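Local coordinates for dihydrodipicolinate synthase family protein (Sinorhizobium meliloti, PDB 4DNH) that is of unknown function but folds as a TIM barrel of the dihydrodipicolinate synthase family and may be an enzyme, at residues R159-A162 with A163-G167; D176-L179 with S180-E184. All blocks are in the same frame, centred on the assembly; numbering follows the deposited sequence.

How the interactions relate
Along the chain, strand 153-155, the fourth of the parallel eight-stranded barrel, leads into the short helix 159-164, where interaction 1 lies; interaction 2 follows at the end of helix 168-181, just before the fifth strand, 186-191. Each joins adjoining segments and therefore closes only a local helical turn. The two are in series, neither nesting nor crossing: their centres are 19 Å apart and their nearest atoms about 8 Å. Their surroundings relate them indirectly, because Leu161 of interaction 1 faces helix 168-181, the helix that carries interaction 2. Helix 132-148 is also shared, bordering both contacts.

Interaction 1 of 2, residues R159-A162 with A163-G167; sequences RALA and AAAKG
Leu161 and Ala165 meet one helical turn apart, at the C-terminal end of the short helix 159-164, which follows the fourth strand of the TIM barrel. The Leu161 side chain leaves with CG anti to the backbone N (chi1 -179°), and its CD1 branch comes to 4.3 Å from Ala165 CB, a loose apolar contact. The backbone supplies the firmer link: Ala165 N gives a hydrogen bond of 2.8 Å to Leu161 O, with an N-H...O angle of 158° and the donor in the carbonyl plane. Ala165 is also where helical phi/psi values end. The preceding turn is less regular, since Ala164 N makes two weak bonds, to Ala160 O at 2.9 Å and to Leu161 O at 3.1 Å.

The outer faces of the turn fit it among its neighbours. Leu161 lies on Tyr171, Val174 and Tyr175 of helix 168-181, while Ala160 and Ala164 meet Ile135 of helix 132-148. Arg159 directs its polar end out of the turn, with NE in a salt bridge to Asp196 and NH1 hydrogen-bonded to Gly88 O. The methyls also follow the helical path, with Ala164 CB 3.3 Å from Ala160 O and Ala165 CB 3.2 Å from Leu161 O.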
ATOM      1  N   ARG A 159      -8.368 -13.497  -7.334  1.00 54.76           N
ATOM      2  CA  ARG A 159      -9.738 -13.753  -6.861  1.00 55.16           C
ATOM      3  C   ARG A 159     -10.263 -15.069  -7.484  1.00 55.75           C
ATOM      4  O   ARG A 159     -10.781 -15.924  -6.779  1.00 57.55           O
ATOM      5  CB  ARG A 159     -10.633 -12.564  -7.282  1.00 55.63           C
ATOM      6  CG  ARG A 159     -11.412 -11.777  -6.221  1.00 53.74           C
ATOM      7  CD  ARG A 159     -10.493 -11.058  -5.244  1.00 53.46           C
ATOM      8  NE  ARG A 159     -10.648  -9.604  -4.976  1.00 52.06           N
ATOM      9  CZ  ARG A 159     -11.537  -8.727  -5.462  1.00 46.49           C
ATOM     10  NH1 ARG A 159     -11.437  -7.457  -5.068  1.00 37.85           N
ATOM     11  NH2 ARG A 159     -12.505  -9.082  -6.312  1.00 48.70           N
ATOM     12  N   ALA A 160     -10.092 -15.240  -8.800  1.00 55.87           N
ATOM     13  CA  ALA A 160     -10.645 -16.395  -9.530  1.00 55.43           C
ATOM     14  C   ALA A 160      -9.983 -17.716  -9.134  1.00 56.35           C
ATOM     15  O   ALA A 160     -10.633 -18.775  -9.122  1.00 57.29           O
ATOM     16  CB  ALA A 160     -10.527 -16.185 -11.032  1.00 54.49           C
ATOM     17  N   LEU A 161      -8.690 -17.640  -8.821  1.00 54.79           N
ATOM     18  CA  LEU A 161      -7.916 -18.791  -8.372  1.00 54.71           C
ATOM     19  C   LEU A 161      -8.313 -19.227  -6.950  1.00 54.91           C
ATOM     20  O   LEU A 161      -8.487 -20.428  -6.702  1.00 56.08           O
ATOM     21  CB  LEU A 161      -6.412 -18.517  -8.492  1.00 52.60           C
ATOM     22  CG  LEU A 161      -5.430 -19.631  -8.095  1.00 53.44           C
ATOM     23  CD1 LEU A 161      -5.508 -20.863  -8.992  1.00 55.56           C
ATOM     24  CD2 LEU A 161      -4.016 -19.088  -8.056  1.00 51.73           C
ATOM     25  N   ALA A 162      -8.498 -18.262  -6.039  1.00 51.68           N
ATOM     26  CA  ALA A 162      -8.981 -18.568  -4.673  1.00 51.28           C
ATOM     27  C   ALA A 162     -10.331 -19.320  -4.648  1.00 53.10           C
ATOM     28  O   ALA A 162     -10.613 -20.054  -3.706  1.00 53.45           O
ATOM     29  CB  ALA A 162      -9.049 -17.310  -3.817  1.00 47.73           C
ATOM     30  N   ALA A 163     -11.142 -19.123  -5.691  1.00 53.85           N
ATOM     31  CA  ALA A 163     -12.440 -19.779  -5.855  1.00 54.33           C
ATOM     32  C   ALA A 163     -12.382 -21.042  -6.712  1.00 57.80           C
ATOM     33  O   ALA A 163     -13.244 -21.902  -6.599  1.00 61.38           O
ATOM     34  CB  ALA A 163     -13.444 -18.799  -6.445  1.00 53.18           C
ATOM     35  N   ALA A 164     -11.383 -21.161  -7.578  1.00 58.45           N
ATOM     36  CA  ALA A 164     -11.294 -22.345  -8.437  1.00 60.66           C
ATOM     37  C   ALA A 164     -10.384 -23.439  -7.875  1.00 63.80           C
ATOM     38  O   ALA A 164     -10.615 -24.624  -8.119  1.00 66.45           O
ATOM     39  CB  ALA A 164     -10.865 -21.960  -9.846  1.00 59.41           C
ATOM     40  N   ALA A 165      -9.359 -23.040  -7.122  1.00 65.18           N
ATOM     41  CA  ALA A 165      -8.338 -23.968  -6.619  1.00 67.98           C
ATOM     42  C   ALA A 165      -8.926 -25.089  -5.764  1.00 72.80           C
ATOM     43  O   ALA A 165      -9.647 -24.836  -4.810  1.00 73.17           O
ATOM     44  CB  ALA A 165      -7.275 -23.210  -5.836  1.00 64.37           C
ATOM     45  N   LYS A 166      -8.607 -26.331  -6.105  1.00 79.06           N
ATOM     46  CA  LYS A 166      -9.117 -27.476  -5.343  1.00 83.35           C
ATOM     47  C   LYS A 166      -8.107 -27.973  -4.305  1.00 83.76           C
ATOM     48  O   LYS A 166      -8.251 -29.060  -3.751  1.00 88.84           O
ATOM     49  CB  LYS A 166      -9.612 -28.586  -6.287  1.00 84.29           C
ATOM     50  CG  LYS A 166     -10.874 -28.173  -7.035  1.00 84.68           C
ATOM     51  CD  LYS A 166     -11.415 -29.239  -7.971  1.00 90.68           C
ATOM     52  CE  LYS A 166     -12.755 -28.785  -8.536  1.00 92.77           C
ATOM     53  NZ  LYS A 166     -13.406 -29.823  -9.377  1.00 96.04           N
ATOM     54  N   GLY A 167      -7.107 -27.137  -4.031  1.00 80.91           N
ATOM     55  CA  GLY A 167      -6.055 -27.433  -3.063  1.00 81.24           C
ATOM     56  C   GLY A 167      -4.749 -26.706  -3.360  1.00 78.68           C
ATOM     57  O   GLY A 167      -4.703 -25.836  -4.234  1.00 76.13           O
TER

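Interaction 2 of 2, residues D176-L179 with S180-E184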
ATOM      1  N   ASP A 176       3.843 -21.891 -11.174  1.00 69.89           N
ATOM      2  CA  ASP A 176       4.902 -22.551 -11.928  1.00 70.91           C
ATOM      3  C   ASP A 176       4.940 -22.024 -13.372  1.00 69.98           C
ATOM      4  O   ASP A 176       6.014 -21.678 -13.874  1.00 70.83           O
ATOM      5  CB  ASP A 176       4.765 -24.085 -11.857  1.00 72.48           C
ATOM      6  CG  ASP A 176       5.727 -24.818 -12.793  1.00 78.09           C
ATOM      7  OD1 ASP A 176       6.950 -24.521 -12.801  1.00 78.16           O
ATOM      8  OD2 ASP A 176       5.250 -25.717 -13.520  1.00 81.92           O
ATOM      9  N   ARG A 177       3.783 -21.939 -14.029  1.00 68.11           N
ATOM     10  CA  ARG A 177       3.759 -21.418 -15.389  1.00 69.59           C
ATOM     11  C   ARG A 177       4.031 -19.917 -15.409  1.00 66.34           C
ATOM     12  O   ARG A 177       4.909 -19.450 -16.133  1.00 66.77           O
ATOM     13  CB  ARG A 177       2.465 -21.766 -16.135  1.00 73.64           C
ATOM     14  CG  ARG A 177       2.610 -21.621 -17.656  1.00 79.44           C
ATOM     15  CD  ARG A 177       1.754 -22.611 -18.435  1.00 85.16           C
ATOM     16  NE  ARG A 177       2.142 -23.998 -18.175  1.00 91.86           N
ATOM     17  CZ  ARG A 177       1.419 -25.069 -18.506  1.00 98.95           C
ATOM     18  NH1 ARG A 177       0.247 -24.929 -19.118  1.00 99.03           N
ATOM     19  NH2 ARG A 177       1.867 -26.290 -18.221  1.00101.86           N
ATOM     20  N   VAL A 178       3.292 -19.175 -14.593  1.00 63.86           N
ATOM     21  CA  VAL A 178       3.455 -17.731 -14.497  1.00 61.44           C
ATOM     22  C   VAL A 178       4.923 -17.335 -14.282  1.00 61.71           C
ATOM     23  O   VAL A 178       5.474 -16.567 -15.081  1.00 62.50           O
ATOM     24  CB  VAL A 178       2.535 -17.116 -13.412  1.00 59.11           C
ATOM     25  CG1 VAL A 178       2.872 -15.650 -13.179  1.00 57.97           C
ATOM     26  CG2 VAL A 178       1.069 -17.251 -13.809  1.00 57.73           C
ATOM     27  N   LEU A 179       5.558 -17.886 -13.248  1.00 61.04           N
ATOM     28  CA  LEU A 179       6.918 -17.477 -12.880  1.00 62.37           C
ATOM     29  C   LEU A 179       8.008 -17.920 -13.845  1.00 67.68           C
ATOM     30  O   LEU A 179       9.020 -17.240 -13.978  1.00 69.60           O
ATOM     31  CB  LEU A 179       7.279 -17.912 -11.462  1.00 61.60           C
ATOM     32  CG  LEU A 179       6.655 -17.125 -10.312  1.00 58.47           C
ATOM     33  CD1 LEU A 179       6.899 -17.844  -8.990  1.00 58.21           C
ATOM     34  CD2 LEU A 179       7.191 -15.697 -10.267  1.00 55.90           C
ATOM     35  N   SER A 180       7.816 -19.056 -14.510  1.00 69.83           N
ATOM     36  CA  SER A 180       8.773 -19.482 -15.528  1.00 72.71           C
ATOM     37  C   SER A 180       8.642 -18.634 -16.791  1.00 72.15           C
ATOM     38  O   SER A 180       9.540 -18.634 -17.632  1.00 72.20           O
ATOM     39  CB  SER A 180       8.621 -20.971 -15.855  1.00 75.87           C
ATOM     40  OG  SER A 180       7.404 -21.216 -16.530  1.00 77.11           O
ATOM     41  N   GLN A 181       7.535 -17.902 -16.912  1.00 71.14           N
ATOM     42  CA  GLN A 181       7.290 -17.075 -18.090  1.00 71.88           C
ATOM     43  C   GLN A 181       7.442 -15.560 -17.893  1.00 71.67           C
ATOM     44  O   GLN A 181       7.348 -14.796 -18.857  1.00 74.01           O
ATOM     45  CB  GLN A 181       5.937 -17.408 -18.706  1.00 74.93           C
ATOM     46  CG  GLN A 181       5.992 -18.620 -19.615  1.00 85.85           C
ATOM     47  CD  GLN A 181       4.792 -18.710 -20.532  1.00 96.42           C
ATOM     48  OE1 GLN A 181       4.446 -17.746 -21.220  1.00 95.64           O
ATOM     49  NE2 GLN A 181       4.146 -19.875 -20.547  1.00103.37           N
ATOM     50  N   VAL A 182       7.678 -15.115 -16.659  1.00 69.30           N
ATOM     51  CA  VAL A 182       7.959 -13.695 -16.419  1.00 65.92           C
ATOM     52  C   VAL A 182       9.327 -13.407 -17.023  1.00 65.88           C
ATOM     53  O   VAL A 182      10.128 -14.320 -17.194  1.00 65.60           O
ATOM     54  CB  VAL A 182       7.971 -13.321 -14.917  1.00 64.42           C
ATOM     55  CG1 VAL A 182       7.763 -11.824 -14.733  1.00 62.99           C
ATOM     56  CG2 VAL A 182       6.876 -14.043 -14.171  1.00 65.44           C
ATOM     57  N   LYS A 183       9.593 -12.149 -17.358  1.00 66.30           N
ATOM     58  CA  LYS A 183      10.875 -11.810 -17.957  1.00 69.54           C
ATOM     59  C   LYS A 183      11.885 -11.317 -16.924  1.00 67.26           C
ATOM     60  O   LYS A 183      13.074 -11.420 -17.139  1.00 69.71           O
ATOM     61  CB  LYS A 183      10.694 -10.806 -19.097  1.00 72.15           C
ATOM     62  CG  LYS A 183      11.305 -11.294 -20.406  1.00 80.87           C
ATOM     63  CD  LYS A 183      10.346 -11.129 -21.583  1.00 86.41           C
ATOM     64  CE  LYS A 183      10.296  -9.690 -22.085  1.00 88.16           C
ATOM     65  NZ  LYS A 183       9.240  -9.481 -23.115  1.00 88.86           N
ATOM     66  N   GLU A 184      11.402 -10.796 -15.803  1.00 66.09           N
ATOM     67  CA  GLU A 184      12.265 -10.241 -14.760  1.00 65.88           C
ATOM     68  C   GLU A 184      11.779 -10.677 -13.375  1.00 64.83           C
ATOM     69  O   GLU A 184      10.596 -11.029 -13.211  1.00 59.81           O
ATOM     70  CB  GLU A 184      12.301  -8.704 -14.842  1.00 68.93           C
ATOM     71  CG  GLU A 184      13.056  -8.125 -16.038  1.00 75.21           C
ATOM     72  CD  GLU A 184      14.566  -8.240 -15.903  1.00 86.27           C
ATOM     73  OE1 GLU A 184      15.088  -8.046 -14.784  1.00 93.26           O
ATOM     74  OE2 GLU A 184      15.240  -8.518 -16.916  1.00 88.52           O
TER
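Asp176 O is approached twice by Ser180: the backbone N hydrogen-bonds to it at 3.2 Å with an N-H...O angle of 151°, and the hydroxyl OG lies 3.0 Å away. OG is also 3.1 Å from Arg177 O. Its single proton has both carbonyls within reach, so either could receive it. The first torsion explains this position: at chi1 69° OG sits between the backbone N and the carbonyl carbon, folded back over the preceding turn of helix 168-181.

At the next residue the turn tightens. Gln181 N bonds to Val178 O at 3.1 Å, an i to i+3 pairing, and makes a weak bond to Arg177 O as well. On the exposed side Arg177 and Gln181 run alongside each other in the same direction, with guanidinium and amide planes 20° apart; Gln181 NE2 lies 3.7 Å from Arg177 CG.

The buried side is apolar. Val182 CG2 comes within 4.4 Å of Val178 CG1 and 4.3 Å of Leu179 CD2. Val178 continues onto Leu136, Tyr139 and Ile143 of helix 132-148, and Leu179 onto Val186 and Ile188 of the next barrel strand.

Lys225 NZ gathers carbonyls at this end, bonding Leu179 O and Val182 O and, weakly, Ser180 O. A lysine at this C-terminal end probably offsets the partial negative charge of the carbonyls gathered there, while the serine hydroxyl, whichever carbonyl takes its proton, probably adds a polar hold near the end of the helix.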